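Local structure of chicken beta-microseminoprotein-like 3 (Gallus gallus, 6RWC) at residues V20-Y31 with C35-V46. The protein is of unknown function, a small disulfide-rich member of the beta-microseminoprotein (PSP-94) family found in chicken egg white. Numbering follows the deposited sequence.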
ATOM      1  N   VAL A  20     -14.623  -3.168 -13.827  1.00 37.97           N
ATOM      2  CA  VAL A  20     -14.476  -2.883 -15.251  1.00 42.32           C
ATOM      3  C   VAL A  20     -13.023  -2.539 -15.570  1.00 42.47           C
ATOM      4  O   VAL A  20     -12.226  -2.176 -14.696  1.00 41.80           O
ATOM      5  CB  VAL A  20     -15.422  -1.751 -15.684  1.00 42.50           C
ATOM      6  CG1 VAL A  20     -16.868  -2.135 -15.414  1.00 45.83           C
ATOM      7  CG2 VAL A  20     -15.064  -0.458 -14.967  1.00 44.17           C
ATOM      8  N   PHE A  21     -12.674  -2.665 -16.850  1.00 41.31           N
ATOM      9  CA  PHE A  21     -11.333  -2.305 -17.292  1.00 42.17           C
ATOM     10  C   PHE A  21     -11.110  -0.812 -17.110  1.00 39.60           C
ATOM     11  O   PHE A  21     -11.940   0.007 -17.517  1.00 39.98           O
ATOM     12  CB  PHE A  21     -11.122  -2.693 -18.756  1.00 45.57           C
ATOM     13  CG  PHE A  21     -11.159  -4.173 -19.007  1.00 47.06           C
ATOM     14  CD1 PHE A  21     -10.208  -5.014 -18.449  1.00 45.32           C
ATOM     15  CD2 PHE A  21     -12.137  -4.723 -19.821  1.00 50.42           C
ATOM     16  CE1 PHE A  21     -10.242  -6.378 -18.686  1.00 49.84           C
ATOM     17  CE2 PHE A  21     -12.176  -6.083 -20.063  1.00 52.91           C
ATOM     18  CZ  PHE A  21     -11.228  -6.911 -19.496  1.00 53.73           C
ATOM     19  N   GLY A  22      -9.983  -0.457 -16.495  1.00 36.32           N
ATOM     20  CA  GLY A  22      -9.670   0.911 -16.161  1.00 39.38           C
ATOM     21  C   GLY A  22      -9.993   1.298 -14.732  1.00 43.53           C
ATOM     22  O   GLY A  22      -9.582   2.375 -14.288  1.00 47.93           O
ATOM     23  N   ALA A  23     -10.717   0.450 -14.005  1.00 40.35           N
ATOM     24  CA  ALA A  23     -11.052   0.757 -12.622  1.00 34.27           C
ATOM     25  C   ALA A  23      -9.804   0.723 -11.748  1.00 36.00           C
ATOM     26  O   ALA A  23      -8.929  -0.132 -11.914  1.00 37.43           O
ATOM     27  CB  ALA A  23     -12.095  -0.230 -12.096  1.00 30.99           C
ATOM     28  N   VAL A  24      -9.723   1.675 -10.819  1.00 34.22           N
ATOM     29  CA  VAL A  24      -8.637   1.767  -9.851  1.00 32.14           C
ATOM     30  C   VAL A  24      -9.257   1.903  -8.467  1.00 33.35           C
ATOM     31  O   VAL A  24     -10.180   2.703  -8.277  1.00 32.54           O
ATOM     32  CB  VAL A  24      -7.702   2.956 -10.146  1.00 35.16           C
ATOM     33  CG1 VAL A  24      -6.594   3.032  -9.110  1.00 27.55           C
ATOM     34  CG2 VAL A  24      -7.122   2.845 -11.551  1.00 39.45           C
ATOM     35  N   TRP A  25      -8.763   1.125  -7.508  1.00 31.70           N
ATOM     36  CA  TRP A  25      -9.330   1.159  -6.167  1.00 32.96           C
ATOM     37  C   TRP A  25      -8.286   0.717  -5.156  1.00 35.87           C
ATOM     38  O   TRP A  25      -7.334   0.005  -5.487  1.00 30.30           O
ATOM     39  CB  TRP A  25     -10.583   0.283  -6.064  1.00 35.72           C
ATOM     40  CG  TRP A  25     -10.319  -1.194  -6.111  1.00 33.28           C
ATOM     41  CD1 TRP A  25     -10.242  -2.047  -5.048  1.00 33.30           C
ATOM     42  CD2 TRP A  25     -10.117  -1.996  -7.284  1.00 31.25           C
ATOM     43  NE1 TRP A  25     -10.001  -3.327  -5.485  1.00 30.96           N
ATOM     44  CE2 TRP A  25      -9.919  -3.323  -6.852  1.00 30.93           C
ATOM     45  CE3 TRP A  25     -10.081  -1.719  -8.654  1.00 33.05           C
ATOM     46  CZ2 TRP A  25      -9.691  -4.373  -7.743  1.00 36.69           C
ATOM     47  CZ3 TRP A  25      -9.853  -2.762  -9.537  1.00 39.28           C
ATOM     48  CH2 TRP A  25      -9.659  -4.072  -9.078  1.00 39.24           C
ATOM     49  N   LYS A  26      -8.484   1.152  -3.914  1.00 36.12           N
ATOM     50  CA  LYS A  26      -7.632   0.783  -2.794  1.00 34.52           C
ATOM     51  C   LYS A  26      -8.322  -0.289  -1.961  1.00 40.27           C
ATOM     52  O   LYS A  26      -9.535  -0.231  -1.738  1.00 36.63           O
ATOM     53  CB  LYS A  26      -7.314   2.003  -1.926  1.00 36.16           C
ATOM     54  CG  LYS A  26      -6.290   1.752  -0.829  1.00 38.83           C
ATOM     55  CD  LYS A  26      -5.972   3.034  -0.075  1.00 38.62           C
ATOM     56  CE  LYS A  26      -7.201   3.568   0.646  1.00 40.91           C
ATOM     57  NZ  LYS A  26      -6.943   4.887   1.293  1.00 42.47           N
ATOM     58  N   THR A  27      -7.546  -1.267  -1.504  1.00 31.59           N
ATOM     59  CA  THR A  27      -8.103  -2.395  -0.778  1.00 34.45           C
ATOM     60  C   THR A  27      -8.112  -2.110   0.722  1.00 42.03           C
ATOM     61  O   THR A  27      -7.669  -1.057   1.187  1.00 39.14           O
ATOM     62  CB  THR A  27      -7.320  -3.669  -1.089  1.00 32.99           C
ATOM     63  OG1 THR A  27      -5.975  -3.531  -0.616  1.00 32.41           O
ATOM     64  CG2 THR A  27      -7.292  -3.920  -2.586  1.00 30.65           C
ATOM     65  N   GLU A  28      -8.633  -3.070   1.493  1.00 35.73           N
ATOM     66  CA  GLU A  28      -8.657  -2.942   2.945  1.00 45.67           C
ATOM     67  C   GLU A  28      -7.289  -3.170   3.571  1.00 37.00           C
ATOM     68  O   GLU A  28      -7.081  -2.795   4.729  1.00 38.60           O
ATOM     69  CB  GLU A  28      -9.663  -3.927   3.547  1.00 47.54           C
ATOM     70  CG  GLU A  28     -11.109  -3.657   3.168  1.00 53.49           C
ATOM     71  CD  GLU A  28     -12.060  -4.698   3.729  1.00 67.08           C
ATOM     72  OE1 GLU A  28     -11.579  -5.681   4.330  1.00 70.88           O
ATOM     73  OE2 GLU A  28     -13.288  -4.533   3.569  1.00 70.74           O
ATOM     74  N   ASP A  29      -6.358  -3.785   2.841  1.00 35.41           N
ATOM     75  CA  ASP A  29      -5.019  -4.056   3.347  1.00 39.10           C
ATOM     76  C   ASP A  29      -3.962  -3.211   2.640  1.00 38.85           C
ATOM     77  O   ASP A  29      -2.822  -3.650   2.470  1.00 30.82           O
ATOM     78  CB  ASP A  29      -4.686  -5.542   3.224  1.00 40.45           C
ATOM     79  CG  ASP A  29      -4.783  -6.047   1.802  1.00 44.00           C
ATOM     80  OD1 ASP A  29      -5.561  -5.466   1.018  1.00 42.47           O
ATOM     81  OD2 ASP A  29      -4.087  -7.028   1.470  1.00 51.98           O
ATOM     82  N   CYS A  30      -4.340  -2.004   2.212  1.00 34.99           N
ATOM     83  CA  CYS A  30      -3.398  -0.996   1.719  1.00 29.82           C
ATOM     84  C   CYS A  30      -2.679  -1.449   0.447  1.00 33.10           C
ATOM     85  O   CYS A  30      -1.466  -1.286   0.302  1.00 26.61           O
ATOM     86  CB  CYS A  30      -2.397  -0.604   2.805  1.00 31.97           C
ATOM     87  SG  CYS A  30      -3.024   0.641   3.951  1.00 35.86           S
ATOM     88  N   TYR A  31      -3.438  -2.022  -0.479  1.00 27.92           N
ATOM     89  CA  TYR A  31      -3.001  -2.236  -1.849  1.00 28.16           C
ATOM     90  C   TYR A  31      -3.822  -1.342  -2.765  1.00 30.68           C
ATOM     91  O   TYR A  31      -4.996  -1.070  -2.497  1.00 34.55           O
ATOM     92  CB  TYR A  31      -3.171  -3.699  -2.280  1.00 24.95           C
ATOM     93  CG  TYR A  31      -2.123  -4.661  -1.758  1.00 30.66           C
ATOM     94  CD1 TYR A  31      -2.114  -5.058  -0.426  1.00 36.53           C
ATOM     95  CD2 TYR A  31      -1.164  -5.199  -2.606  1.00 30.74           C
ATOM     96  CE1 TYR A  31      -1.164  -5.945   0.052  1.00 37.59           C
ATOM     97  CE2 TYR A  31      -0.208  -6.089  -2.136  1.00 33.75           C
ATOM     98  CZ  TYR A  31      -0.214  -6.460  -0.806  1.00 34.70           C
ATOM     99  OH  TYR A  31       0.732  -7.344  -0.332  1.00 38.06           O
ATOM    100  N   CYS A  35      -7.634  -2.632 -12.830  1.00 27.97           N
ATOM    101  CA  CYS A  35      -8.104  -3.657 -13.752  1.00 32.46           C
ATOM    102  C   CYS A  35      -7.661  -3.285 -15.162  1.00 36.91           C
ATOM    103  O   CYS A  35      -8.225  -2.377 -15.780  1.00 37.00           O
ATOM    104  CB  CYS A  35      -9.621  -3.802 -13.670  1.00 31.85           C
ATOM    105  SG  CYS A  35     -10.259  -5.104 -14.727  1.00 40.45           S
ATOM    106  N   LYS A  36      -6.648  -3.981 -15.666  1.00 39.16           N
ATOM    107  CA  LYS A  36      -6.152  -3.786 -17.017  1.00 50.48           C
ATOM    108  C   LYS A  36      -6.648  -4.911 -17.914  1.00 54.52           C
ATOM    109  O   LYS A  36      -7.091  -5.962 -17.441  1.00 56.08           O
ATOM    110  CB  LYS A  36      -4.620  -3.723 -17.035  1.00 58.18           C
ATOM    111  CG  LYS A  36      -4.040  -2.627 -16.153  1.00 63.09           C
ATOM    112  CD  LYS A  36      -4.317  -1.245 -16.727  1.00 68.46           C
ATOM    113  CE  LYS A  36      -3.498  -0.998 -17.985  1.00 75.91           C
ATOM    114  NZ  LYS A  36      -3.796   0.330 -18.596  1.00 80.73           N
ATOM    115  N   MET A  37      -6.569  -4.673 -19.225  1.00 59.21           N
ATOM    116  CA  MET A  37      -7.099  -5.631 -20.191  1.00 66.33           C
ATOM    117  C   MET A  37      -6.436  -6.996 -20.054  1.00 64.91           C
ATOM    118  O   MET A  37      -7.088  -8.031 -20.231  1.00 68.19           O
ATOM    119  CB  MET A  37      -6.922  -5.097 -21.610  1.00 76.82           C
ATOM    120  CG  MET A  37      -7.779  -3.889 -21.934  1.00 82.57           C
ATOM    121  SD  MET A  37      -8.973  -4.246 -23.235  1.00 92.40           S
ATOM    122  CE  MET A  37      -9.515  -2.594 -23.661  1.00 94.64           C
ATOM    123  N   ASN A  38      -5.139  -7.021 -19.743  1.00 63.93           N
ATOM    124  CA  ASN A  38      -4.445  -8.296 -19.603  1.00 70.93           C
ATOM    125  C   ASN A  38      -4.754  -8.962 -18.268  1.00 68.92           C
ATOM    126  O   ASN A  38      -5.012 -10.171 -18.224  1.00 72.77           O
ATOM    127  CB  ASN A  38      -2.937  -8.099 -19.765  1.00 74.25           C
ATOM    128  CG  ASN A  38      -2.512  -8.045 -21.218  1.00 84.27           C
ATOM    129  OD1 ASN A  38      -1.919  -7.065 -21.669  1.00 91.03           O
ATOM    130  ND2 ASN A  38      -2.816  -9.102 -21.962  1.00 88.12           N
ATOM    131  N   ALA A  39      -4.741  -8.201 -17.176  1.00 60.99           N
ATOM    132  CA  ALA A  39      -4.943  -8.779 -15.855  1.00 53.67           C
ATOM    133  C   ALA A  39      -5.210  -7.669 -14.849  1.00 44.22           C
ATOM    134  O   ALA A  39      -5.085  -6.480 -15.151  1.00 38.79           O
ATOM    135  CB  ALA A  39      -3.732  -9.606 -15.417  1.00 56.09           C
ATOM    136  N   MET A  40      -5.591  -8.086 -13.644  1.00 39.17           N
ATOM    137  CA  MET A  40      -5.645  -7.186 -12.504  1.00 32.95           C
ATOM    138  C   MET A  40      -4.267  -7.105 -11.865  1.00 33.71           C
ATOM    139  O   MET A  40      -3.586  -8.121 -11.695  1.00 32.84           O
ATOM    140  CB  MET A  40      -6.673  -7.672 -11.481  1.00 30.56           C
ATOM    141  CG  MET A  40      -6.741  -6.823 -10.216  1.00 36.88           C
ATOM    142  SD  MET A  40      -7.857  -7.495  -8.962  1.00 41.25           S
ATOM    143  CE  MET A  40      -7.020  -9.019  -8.536  1.00 43.63           C
ATOM    144  N   VAL A  41      -3.850  -5.890 -11.520  1.00 26.18           N
ATOM    145  CA  VAL A  41      -2.548  -5.658 -10.908  1.00 31.45           C
ATOM    146  C   VAL A  41      -2.769  -4.920  -9.596  1.00 31.54           C
ATOM    147  O   VAL A  41      -3.363  -3.835  -9.581  1.00 30.72           O
ATOM    148  CB  VAL A  41      -1.605  -4.870 -11.836  1.00 35.49           C
ATOM    149  CG1 VAL A  41      -2.333  -3.695 -12.482  1.00 38.24           C
ATOM    150  CG2 VAL A  41      -0.381  -4.393 -11.074  1.00 39.11           C
ATOM    151  N   CYS A  42      -2.310  -5.512  -8.496  1.00 25.63           N
ATOM    152  CA  CYS A  42      -2.424  -4.920  -7.168  1.00 24.29           C
ATOM    153  C   CYS A  42      -1.033  -4.771  -6.568  1.00 23.83           C
ATOM    154  O   CYS A  42      -0.295  -5.755  -6.459  1.00 28.73           O
ATOM    155  CB  CYS A  42      -3.298  -5.780  -6.249  1.00 23.64           C
ATOM    156  SG  CYS A  42      -5.009  -6.029  -6.782  1.00 32.25           S
ATOM    157  N   CYS A  43      -0.684  -3.549  -6.170  1.00 25.69           N
ATOM    158  CA  CYS A  43       0.622  -3.248  -5.599  1.00 27.63           C
ATOM    159  C   CYS A  43       0.455  -2.703  -4.187  1.00 31.63           C
ATOM    160  O   CYS A  43      -0.468  -1.930  -3.913  1.00 28.84           O
ATOM    161  CB  CYS A  43       1.388  -2.234  -6.460  1.00 26.89           C
ATOM    162  SG  CYS A  43       1.605  -2.710  -8.194  1.00 33.99           S
ATOM    163  N   SER A  44       1.354  -3.116  -3.296  1.00 27.03           N
ATOM    164  CA  SER A  44       1.314  -2.655  -1.915  1.00 34.39           C
ATOM    165  C   SER A  44       1.651  -1.170  -1.840  1.00 39.51           C
ATOM    166  O   SER A  44       2.596  -0.704  -2.483  1.00 30.21           O
ATOM    167  CB  SER A  44       2.291  -3.462  -1.062  1.00 33.93           C
ATOM    168  OG  SER A  44       2.355  -2.950   0.257  1.00 45.36           O
ATOM    169  N   LEU A  45       0.873  -0.429  -1.052  1.00 30.73           N
ATOM    170  CA  LEU A  45       1.094   1.001  -0.882  1.00 30.07           C
ATOM    171  C   LEU A  45       2.021   1.329   0.280  1.00 28.27           C
ATOM    172  O   LEU A  45       2.558   2.441   0.330  1.00 29.02           O
ATOM    173  CB  LEU A  45      -0.242   1.725  -0.670  1.00 25.57           C
ATOM    174  CG  LEU A  45      -1.253   1.738  -1.817  1.00 26.86           C
ATOM    175  CD1 LEU A  45      -2.559   2.363  -1.354  1.00 26.04           C
ATOM    176  CD2 LEU A  45      -0.697   2.487  -3.018  1.00 27.96           C
ATOM    177  N   VAL A  46       2.226   0.397   1.204  1.00 27.95           N
ATOM    178  CA  VAL A  46       2.972   0.660   2.429  1.00 27.48           C
ATOM    179  C   VAL A  46       4.461   0.491   2.142  1.00 29.27           C
ATOM    180  O   VAL A  46       4.932  -0.619   1.878  1.00 34.13           O
ATOM    181  CB  VAL A  46       2.518  -0.263   3.565  1.00 28.19           C
ATOM    182  CG1 VAL A  46       3.301   0.029   4.835  1.00 25.74           C
ATOM    183  CG2 VAL A  46       1.025  -0.103   3.810  1.00 25.60           C
TER
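Tyr31 and Ser44 face each other as an antiparallel, non-hydrogen-bonded pair, their CA atoms 4.3 Å apart, while at the far end Cys35 exchanges two backbone hydrogen bonds with the type II turn Val20–Ala23: Gly22 N gives to Cys35 O at 2.7 Å, almost straight at 178°, and Cys35 N gives to Ala23 O. Beyond the Tyr31 pair, Leu45 N donates a hydrogen bond to Cys30 O at 2.8 Å. Tyr31 lays one ring face over Ser44, whose CB makes a CH-pi contact 4.0 Å from the ring centroid, and meets Cys42 C with its edge. With CG anti to the carbonyl carbon (chi1 -77°), the ring is swung across the neighbouring strand. Were Tyr31 an alanine, Ser44 CB would probably lose the ring face that covers it and a gap would open beside Cys42. The principle at work is that of small cystine-rich domains, in which disulfides stand in for much of a large apolar core: in this four-stranded antiparallel sheet of the beta-microseminoprotein fold, strand 31-35 runs between 24-26 and 39-44, and Cys30, Cys35, Cys42 and Cys43 form disulfides with Cys66, Cys12, Cys33 and Cys2, respectively. Trp25 reaches past strand 31-35 to Met40, whose SD lies at the edge of the six-membered ring, 3.8 Å from CZ2, with the two side chains roughly perpendicular; Tyr19 stacks on the indole. At the turn, the CD1-CE1 edge of Phe21 meets Lys36 O, 3.4 Å from CD1, and SD of the poorly ordered Met37 is modelled above the ring face at some distance, a loosely defined Met-aromatic contact. Cys30 CB packs on Val46 CG2 at 3.6 Å, beside Phe61 of strand 57-62.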